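Long-range contacts in uncharacterized protein (Legionella pneumophila subsp. pneumophila str. Philadelphia 1, PDB 4RXV), which is of unknown function in detail but carries an N-terminal RavJ-type peptidase domain of the CA clan, consistent with a papain-like cysteine protease fold: residues Leu13-Tyr18 against Leu221-Gly226; Tyr18-Val23 against Asp93-Arg98; Leu144-Ser149 against Ile165-Val170. All blocks are in the same frame, centred on the assembly; numbering follows the deposited sequence. Where two conformers were deposited one is given.

Overall arrangement
Two of the three contacts adjoin, and the third lies across the molecule. Interactions 1 and 2 have centres about 13 Å apart and share Tyr18. Arg98 joins them: its guanidinium group donates from NH2 to Glu16 O, probably a hydrogen bond at 2.9 Å, and also meets the Tyr224 ring. Interaction 3 is centred about 22 Å from interaction 1 and about 29 Å from interaction 2, on the opposite side of the chain's centre from the latter, yet Leu13 CD1 touches Val170 CG1 at 3.7 Å. Along the chain, interactions 2 and 3 follow one another inside the long loop that interaction 1 closes, and their four segments all belong to the peptidase-family region.

Interaction 1: Leu13-Tyr18 against Leu221-Gly226; sequences LKQEQY and LTPYTG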
# COMPACT_ATOMS: atom_id res chain seq x y z
N LEU A 13 -8.02 6.41 -2.32
CA LEU A 13 -6.71 5.84 -2.65
C LEU A 13 -6.23 6.34 -4.01
O LEU A 13 -5.02 6.56 -4.18
CB LEU A 13 -6.81 4.32 -2.61
CG LEU A 13 -7.05 3.73 -1.22
CD1 LEU A 13 -7.59 2.32 -1.31
CD2 LEU A 13 -5.77 3.76 -0.37
N LYS A 14 -7.13 6.53 -4.97
CA LYS A 14 -6.75 7.09 -6.26
C LYS A 14 -6.14 8.49 -6.11
O LYS A 14 -5.27 8.88 -6.88
CB LYS A 14 -7.95 7.08 -7.23
CG LYS A 14 -8.26 5.72 -7.77
CD LYS A 14 -9.57 5.64 -8.50
CE LYS A 14 -9.66 6.57 -9.66
NZ LYS A 14 -10.92 6.34 -10.41
N GLN A 15 -6.59 9.26 -5.12
CA GLN A 15 -6.06 10.59 -4.89
C GLN A 15 -4.57 10.57 -4.61
O GLN A 15 -3.91 11.59 -4.77
CB GLN A 15 -6.80 11.29 -3.76
CG GLN A 15 -8.23 11.64 -4.10
CD GLN A 15 -8.97 12.22 -2.93
OE1 GLN A 15 -9.75 11.55 -2.29
NE2 GLN A 15 -8.74 13.49 -2.67
N GLU A 16 -4.02 9.44 -4.15
CA GLU A 16 -2.61 9.36 -3.84
C GLU A 16 -1.72 9.22 -5.06
O GLU A 16 -0.52 9.36 -4.95
CB GLU A 16 -2.35 8.20 -2.85
CG GLU A 16 -3.03 8.44 -1.53
CD GLU A 16 -2.61 9.76 -0.91
OE1 GLU A 16 -1.42 9.91 -0.56
OE2 GLU A 16 -3.45 10.67 -0.79
N GLN A 17 -2.32 8.97 -6.21
CA GLN A 17 -1.58 8.86 -7.48
C GLN A 17 -0.40 7.88 -7.35
O GLN A 17 0.75 8.19 -7.71
CB GLN A 17 -1.13 10.23 -7.98
CG GLN A 17 -2.32 11.15 -8.28
CD GLN A 17 -3.18 10.62 -9.43
OE1 GLN A 17 -2.68 10.47 -10.54
NE2 GLN A 17 -4.47 10.43 -9.20
N TYR A 18 -0.70 6.68 -6.88
CA TYR A 18 0.34 5.67 -6.63
C TYR A 18 1.09 5.29 -7.91
O TYR A 18 2.25 4.89 -7.84
CB TYR A 18 -0.29 4.45 -5.99
CG TYR A 18 -0.70 4.65 -4.54
CD1 TYR A 18 0.20 5.11 -3.61
CD2 TYR A 18 -1.98 4.31 -4.10
CE1 TYR A 18 -0.14 5.24 -2.27
CE2 TYR A 18 -2.34 4.45 -2.77
CZ TYR A 18 -1.41 4.91 -1.85
OH TYR A 18 -1.80 4.98 -0.53
N LEU A 221 -3.94 13.42 7.54
CA LEU A 221 -3.30 13.46 6.23
C LEU A 221 -4.04 14.38 5.27
O LEU A 221 -5.27 14.51 5.28
CB LEU A 221 -3.27 12.07 5.59
CG LEU A 221 -2.57 10.98 6.39
CD1 LEU A 221 -2.71 9.63 5.73
CD2 LEU A 221 -1.09 11.31 6.60
N THR A 222 -3.28 15.03 4.40
CA THR A 222 -3.85 15.73 3.27
C THR A 222 -3.77 14.79 2.06
O THR A 222 -2.69 14.32 1.73
CB THR A 222 -3.08 17.01 3.02
OG1 THR A 222 -3.13 17.83 4.20
CG2 THR A 222 -3.67 17.75 1.85
N PRO A 223 -4.90 14.50 1.40
CA PRO A 223 -4.80 13.71 0.17
C PRO A 223 -3.80 14.33 -0.79
O PRO A 223 -3.72 15.54 -0.90
CB PRO A 223 -6.23 13.75 -0.39
CG PRO A 223 -7.09 13.93 0.83
CD PRO A 223 -6.30 14.89 1.69
N TYR A 224 -3.04 13.50 -1.49
CA TYR A 224 -1.96 14.02 -2.30
C TYR A 224 -2.46 14.93 -3.42
O TYR A 224 -1.80 15.90 -3.80
CB TYR A 224 -1.16 12.89 -2.91
CG TYR A 224 0.22 13.28 -3.42
CD1 TYR A 224 1.17 13.80 -2.56
CD2 TYR A 224 0.59 13.07 -4.75
CE1 TYR A 224 2.42 14.13 -2.98
CE2 TYR A 224 1.88 13.40 -5.20
CZ TYR A 224 2.79 13.91 -4.30
OH TYR A 224 4.06 14.22 -4.69
N THR A 225 -3.62 14.60 -3.97
CA THR A 225 -4.33 15.42 -4.95
C THR A 225 -5.81 15.44 -4.60
O THR A 225 -6.33 14.57 -3.87
CB THR A 225 -4.18 14.86 -6.38
OG1 THR A 225 -4.77 13.56 -6.47
CG2 THR A 225 -2.73 14.82 -6.81
N GLY A 226 -6.51 16.43 -5.13
CA GLY A 226 -7.94 16.50 -4.97
C GLY A 226 -8.61 15.91 -6.18
O GLY A 226 -8.22 16.20 -7.31
O HOH W 1 -2.59 11.28 2.02
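Glu16 and Gln15 hold residues 221-226, close to the end of this fragment, by their backbone. Tyr224 N donates to Glu16 OE2 over 2.9 Å, arriving on the syn side but 35° out of the carboxylate plane. The same oxygen forms a salt bridge with Arg12 and receives a weak bond from a water that also donates to Thr222 O; OE1 is bonded to Asn85. The carboxylate is therefore gripped from several directions, which probably favours its charged form.

One residue back, main chain and side chain of Gln15 both take part. Gln15 O accepts Thr225 OG1 at 2.7 Å and, more weakly, Thr225 N at 3.1 Å. The hydroxyl reaches it because chi1 of 63° sets OG1 between the backbone N and the carbonyl carbon. In return, Gln15 NE2 donates to Thr225 O at 2.9 Å, in the carbonyl plane, from a chain extended beyond CG. Residues 15 and 225 thus exchange bonds in both directions.

Packing flanks these bonds. Pro223 CB lies 3.4 Å from Gln15 NE2, the two side chains running side by side, while Gln17 CG passes at about a right angle to Thr225, 3.9 Å from its OG1. Gln17 has positive phi and leaves the helical path, its amide oxygen bonded to Gln19. Residues 221-226 lie at the surface against the type I turn Lys14-Gln17: Leu221 packs on helix 74-84, Glu16 rests against His108 and Val112 of helix 105-114, and the Tyr224 ring makes cation-pi contacts with Arg98 and Lys87.

Interaction 2: Tyr18-Val23 against Asp93-Arg98; sequences YQKFVV and DGEAVR
Arg98 lies on the Phe21 ring with CB over the face and its guanidinium group beside the rim at CE1. Arg98 CB sits 3.7 Å from the ring centroid and only 13° off the ring normal, a CH-pi contact, and its nearest ring atoms are Phe21 CE2 and CZ. Farther along, Arg98 CD passes near Phe21 CE1 and CZ. The bend at chi3 (-66°) then turns the guanidinium group back toward the ring, so that Arg98 NE approaches Phe21 CE1 at 3.6 Å. CZ of Arg98 comes closest, 3.3 Å from Phe21 CE1, which lies over the centre of one guanidinium face. The two planes are 43° apart, so the groups meet at a slant and not as a parallel stack. Beyond CZ, Arg98 NH1 and NH2 both stay near Phe21 CE1 while their hydrogens go to other partners: NH1 bonds to Asn85 and NH2 to Glu16 O. These bonds fix the rotation of the group.

Beneath the side chain, the backbone begins a parallel strand pairing: Val22 N donates to Arg98 O at 2.8 Å, and Val22 is also bonded through its backbone to Ser100. Strand 22-23 is thereby an edge of a small mixed sheet, next to strand 95-100, whose other neighbour is strand 91-92.

Just before this pairing a water bridges the two segments, accepting from Arg98 N at 3.0 Å and lying 2.8 Å from Lys20 O. Val22 CG2 meets Val97 CG1 at 4.0 Å, the two side chains crossing at a slant, and both valines pack on Tyr49 of helix 37-50. At the exposed margin, Lys20 CB reaches the edge of the Arg98 guanidinium.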
# COMPACT_ATOMS: atom_id res chain seq x y z
N TYR A 18 -0.70 6.68 -6.88
CA TYR A 18 0.34 5.67 -6.63
C TYR A 18 1.09 5.29 -7.91
O TYR A 18 2.25 4.89 -7.84
CB TYR A 18 -0.29 4.45 -5.99
CG TYR A 18 -0.70 4.65 -4.54
CD1 TYR A 18 0.20 5.11 -3.61
CD2 TYR A 18 -1.98 4.31 -4.10
CE1 TYR A 18 -0.14 5.24 -2.27
CE2 TYR A 18 -2.34 4.45 -2.77
CZ TYR A 18 -1.41 4.91 -1.85
OH TYR A 18 -1.80 4.98 -0.53
N GLN A 19 0.43 5.42 -9.07
CA GLN A 19 1.08 5.10 -10.32
C GLN A 19 2.25 6.03 -10.65
O GLN A 19 3.05 5.71 -11.53
CB GLN A 19 0.08 5.09 -11.47
CG GLN A 19 -0.39 6.42 -12.01
CD GLN A 19 -1.41 7.14 -11.18
OE1 GLN A 19 -1.75 6.75 -10.06
NE2 GLN A 19 -1.89 8.24 -11.72
N LYS A 20 2.34 7.15 -9.97
CA LYS A 20 3.39 8.12 -10.21
C LYS A 20 4.62 7.93 -9.34
O LYS A 20 5.63 8.58 -9.56
CB LYS A 20 2.84 9.56 -10.06
CG LYS A 20 1.63 9.87 -10.90
CD LYS A 20 1.83 9.77 -12.36
CE LYS A 20 0.52 10.09 -13.08
NZ LYS A 20 0.44 9.99 -14.53
N PHE A 21 4.56 7.01 -8.38
CA PHE A 21 5.73 6.76 -7.55
C PHE A 21 6.88 6.22 -8.38
O PHE A 21 6.68 5.53 -9.38
CB PHE A 21 5.43 5.68 -6.50
CG PHE A 21 5.00 6.21 -5.16
CD1 PHE A 21 3.79 6.84 -4.97
CD2 PHE A 21 5.83 6.03 -4.05
CE1 PHE A 21 3.42 7.25 -3.72
CE2 PHE A 21 5.45 6.46 -2.80
CZ PHE A 21 4.25 7.06 -2.64
N VAL A 22 8.09 6.47 -7.92
CA VAL A 22 9.24 5.68 -8.31
C VAL A 22 9.14 4.35 -7.55
O VAL A 22 9.07 4.32 -6.33
CB VAL A 22 10.56 6.39 -7.97
CG1 VAL A 22 11.74 5.45 -8.18
CG2 VAL A 22 10.71 7.65 -8.79
N VAL A 23 9.13 3.26 -8.31
CA VAL A 23 9.06 1.92 -7.76
C VAL A 23 10.50 1.37 -7.87
O VAL A 23 10.95 0.96 -8.95
CB VAL A 23 8.05 1.03 -8.50
CG1 VAL A 23 8.02 -0.34 -7.91
CG2 VAL A 23 6.67 1.65 -8.43
N ASP A 93 10.57 14.49 -14.65
CA ASP A 93 9.55 14.96 -15.58
C ASP A 93 8.63 16.00 -14.93
O ASP A 93 7.41 16.00 -15.13
CB ASP A 93 8.73 13.78 -16.12
CG ASP A 93 9.57 12.81 -16.93
OD1 ASP A 93 10.57 13.25 -17.54
OD2 ASP A 93 9.23 11.61 -16.96
N GLY A 94 9.24 16.88 -14.15
CA GLY A 94 8.52 17.96 -13.50
C GLY A 94 7.64 17.56 -12.33
O GLY A 94 6.90 18.39 -11.80
N GLU A 95 7.73 16.30 -11.92
CA GLU A 95 6.91 15.76 -10.84
C GLU A 95 7.79 15.38 -9.64
O GLU A 95 8.78 14.65 -9.77
CB GLU A 95 6.13 14.54 -11.32
CG GLU A 95 5.21 14.82 -12.51
CD GLU A 95 4.60 13.56 -13.10
OE1 GLU A 95 5.16 12.46 -12.89
OE2 GLU A 95 3.56 13.67 -13.79
N ALA A 96 7.41 15.85 -8.46
CA ALA A 96 8.16 15.54 -7.25
C ALA A 96 8.27 14.04 -7.06
O ALA A 96 7.29 13.31 -7.17
CB ALA A 96 7.51 16.17 -6.04
N VAL A 97 9.47 13.60 -6.72
CA VAL A 97 9.76 12.19 -6.52
C VAL A 97 9.25 11.67 -5.17
O VAL A 97 9.54 12.23 -4.12
CB VAL A 97 11.28 11.97 -6.62
CG1 VAL A 97 11.67 10.57 -6.21
CG2 VAL A 97 11.73 12.25 -8.03
N ARG A 98 8.52 10.57 -5.25
CA ARG A 98 8.18 9.71 -4.10
C ARG A 98 8.65 8.31 -4.45
O ARG A 98 8.62 7.96 -5.63
CB ARG A 98 6.67 9.73 -3.84
CG ARG A 98 6.13 11.13 -3.51
CD ARG A 98 4.62 11.11 -3.24
NE ARG A 98 3.92 10.75 -4.46
CZ ARG A 98 2.65 10.34 -4.53
NH1 ARG A 98 1.88 10.25 -3.45
NH2 ARG A 98 2.16 10.02 -5.72
O HOH W 2 7.25 10.13 -7.96

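Interaction 3: Leu144-Ser149 against Ile165-Val170; sequences LVPKGS and IGTLIV
Leu144 and Leu168 satisfy each other's backbone polar groups as an antiparallel hydrogen-bonded pair. Leu144 N donates to Leu168 O at 2.9 Å and Leu168 N returns a bond of the same length to Leu144 O; both are close to straight (170° and 166°). Leu144 O has a further CA-H...O contact from Thr167 CA at 3.3 Å.

Past this pair, proline has no N-H to give, and the strands diverge. Pro146 CG instead packs against Ile165 O at 3.3 Å. Pro146 O takes two donors from Ser149, its N and its OG, and so closes a type II turn, with OG on a lone pair at 2.7 Å. The Thr167 hydroxyl is bonded to Pro164 O.

Leu144 CB meets Leu168 CB, and Leu144 CD1 meets Val170 CG2 at 4.1 Å. Strand 168-170 forms one edge of the four-stranded antiparallel sheet beside strand 136-146; Leu144 and Val170 pack on Leu113 of helix 105-114, while Ile9 and Pro6 of helix 6-14 touch Leu144 and Leu168 respectively.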
# COMPACT_ATOMS: atom_id res chain seq x y z
N LEU A 144 -8.64 -4.40 4.22
CA LEU A 144 -9.80 -3.92 4.95
C LEU A 144 -10.69 -5.10 5.26
O LEU A 144 -11.15 -5.78 4.34
CB LEU A 144 -10.57 -2.89 4.11
CG LEU A 144 -9.83 -1.58 3.87
CD1 LEU A 144 -10.37 -0.86 2.65
CD2 LEU A 144 -9.92 -0.69 5.07
N VAL A 145 -10.88 -5.41 6.54
CA VAL A 145 -11.72 -6.55 6.91
C VAL A 145 -12.96 -6.03 7.63
O VAL A 145 -12.88 -5.09 8.40
CB VAL A 145 -10.97 -7.59 7.78
CG1 VAL A 145 -9.82 -8.22 6.96
CG2 VAL A 145 -10.45 -7.00 9.07
N PRO A 146 -14.12 -6.62 7.37
CA PRO A 146 -15.31 -6.16 8.05
C PRO A 146 -15.15 -6.26 9.56
O PRO A 146 -14.53 -7.18 10.08
CB PRO A 146 -16.40 -7.09 7.53
CG PRO A 146 -15.91 -7.48 6.17
CD PRO A 146 -14.44 -7.62 6.33
N LYS A 147 -15.68 -5.27 10.27
CA LYS A 147 -15.63 -5.24 11.72
C LYS A 147 -16.03 -6.57 12.31
O LYS A 147 -17.09 -7.10 11.95
CB LYS A 147 -16.61 -4.20 12.23
CG LYS A 147 -16.14 -2.80 12.09
CD LYS A 147 -15.00 -2.53 13.02
CE LYS A 147 -14.67 -1.08 13.04
NZ LYS A 147 -13.49 -0.85 13.88
N GLY A 148 -15.25 -7.08 13.27
CA GLY A 148 -15.58 -8.32 13.93
C GLY A 148 -14.57 -9.39 13.58
O GLY A 148 -14.36 -10.35 14.32
N SER A 149 -13.91 -9.21 12.45
CA SER A 149 -12.95 -10.20 11.96
C SER A 149 -11.68 -10.29 12.82
O SER A 149 -11.17 -9.28 13.29
CB SER A 149 -12.53 -9.87 10.53
OG SER A 149 -13.66 -9.73 9.68
N ILE A 165 -15.37 -12.98 4.51
CA ILE A 165 -16.28 -12.44 3.51
C ILE A 165 -16.23 -10.93 3.60
O ILE A 165 -16.32 -10.37 4.68
CB ILE A 165 -17.76 -12.90 3.75
CG1 ILE A 165 -17.89 -14.41 3.57
CG2 ILE A 165 -18.73 -12.19 2.81
CD1 ILE A 165 -19.23 -14.97 4.03
N GLY A 166 -16.09 -10.27 2.46
CA GLY A 166 -16.13 -8.82 2.45
C GLY A 166 -14.76 -8.17 2.59
O GLY A 166 -14.66 -6.95 2.58
N THR A 167 -13.70 -8.95 2.69
CA THR A 167 -12.36 -8.38 2.77
C THR A 167 -12.01 -7.69 1.45
O THR A 167 -12.28 -8.20 0.37
CB THR A 167 -11.32 -9.44 3.09
OG1 THR A 167 -11.65 -10.02 4.36
CG2 THR A 167 -9.93 -8.83 3.17
N LEU A 168 -11.42 -6.50 1.56
CA LEU A 168 -10.91 -5.77 0.41
C LEU A 168 -9.38 -5.65 0.48
O LEU A 168 -8.80 -5.43 1.53
CB LEU A 168 -11.50 -4.37 0.35
CG LEU A 168 -13.02 -4.32 0.22
CD1 LEU A 168 -13.53 -2.91 0.42
CD2 LEU A 168 -13.47 -4.84 -1.15
N ILE A 169 -8.76 -5.83 -0.67
CA ILE A 169 -7.31 -5.78 -0.81
C ILE A 169 -6.89 -4.38 -1.26
O ILE A 169 -7.56 -3.78 -2.13
CB ILE A 169 -6.87 -6.86 -1.83
CG1 ILE A 169 -7.07 -8.25 -1.21
CG2 ILE A 169 -5.44 -6.69 -2.31
CD1 ILE A 169 -7.31 -9.32 -2.23
N VAL A 170 -5.76 -3.91 -0.76
CA VAL A 170 -5.21 -2.60 -1.08
C VAL A 170 -3.70 -2.79 -1.32
O VAL A 170 -2.94 -3.07 -0.39
CB VAL A 170 -5.51 -1.56 0.00
CG1 VAL A 170 -4.99 -0.22 -0.45
CG2 VAL A 170 -7.02 -1.51 0.30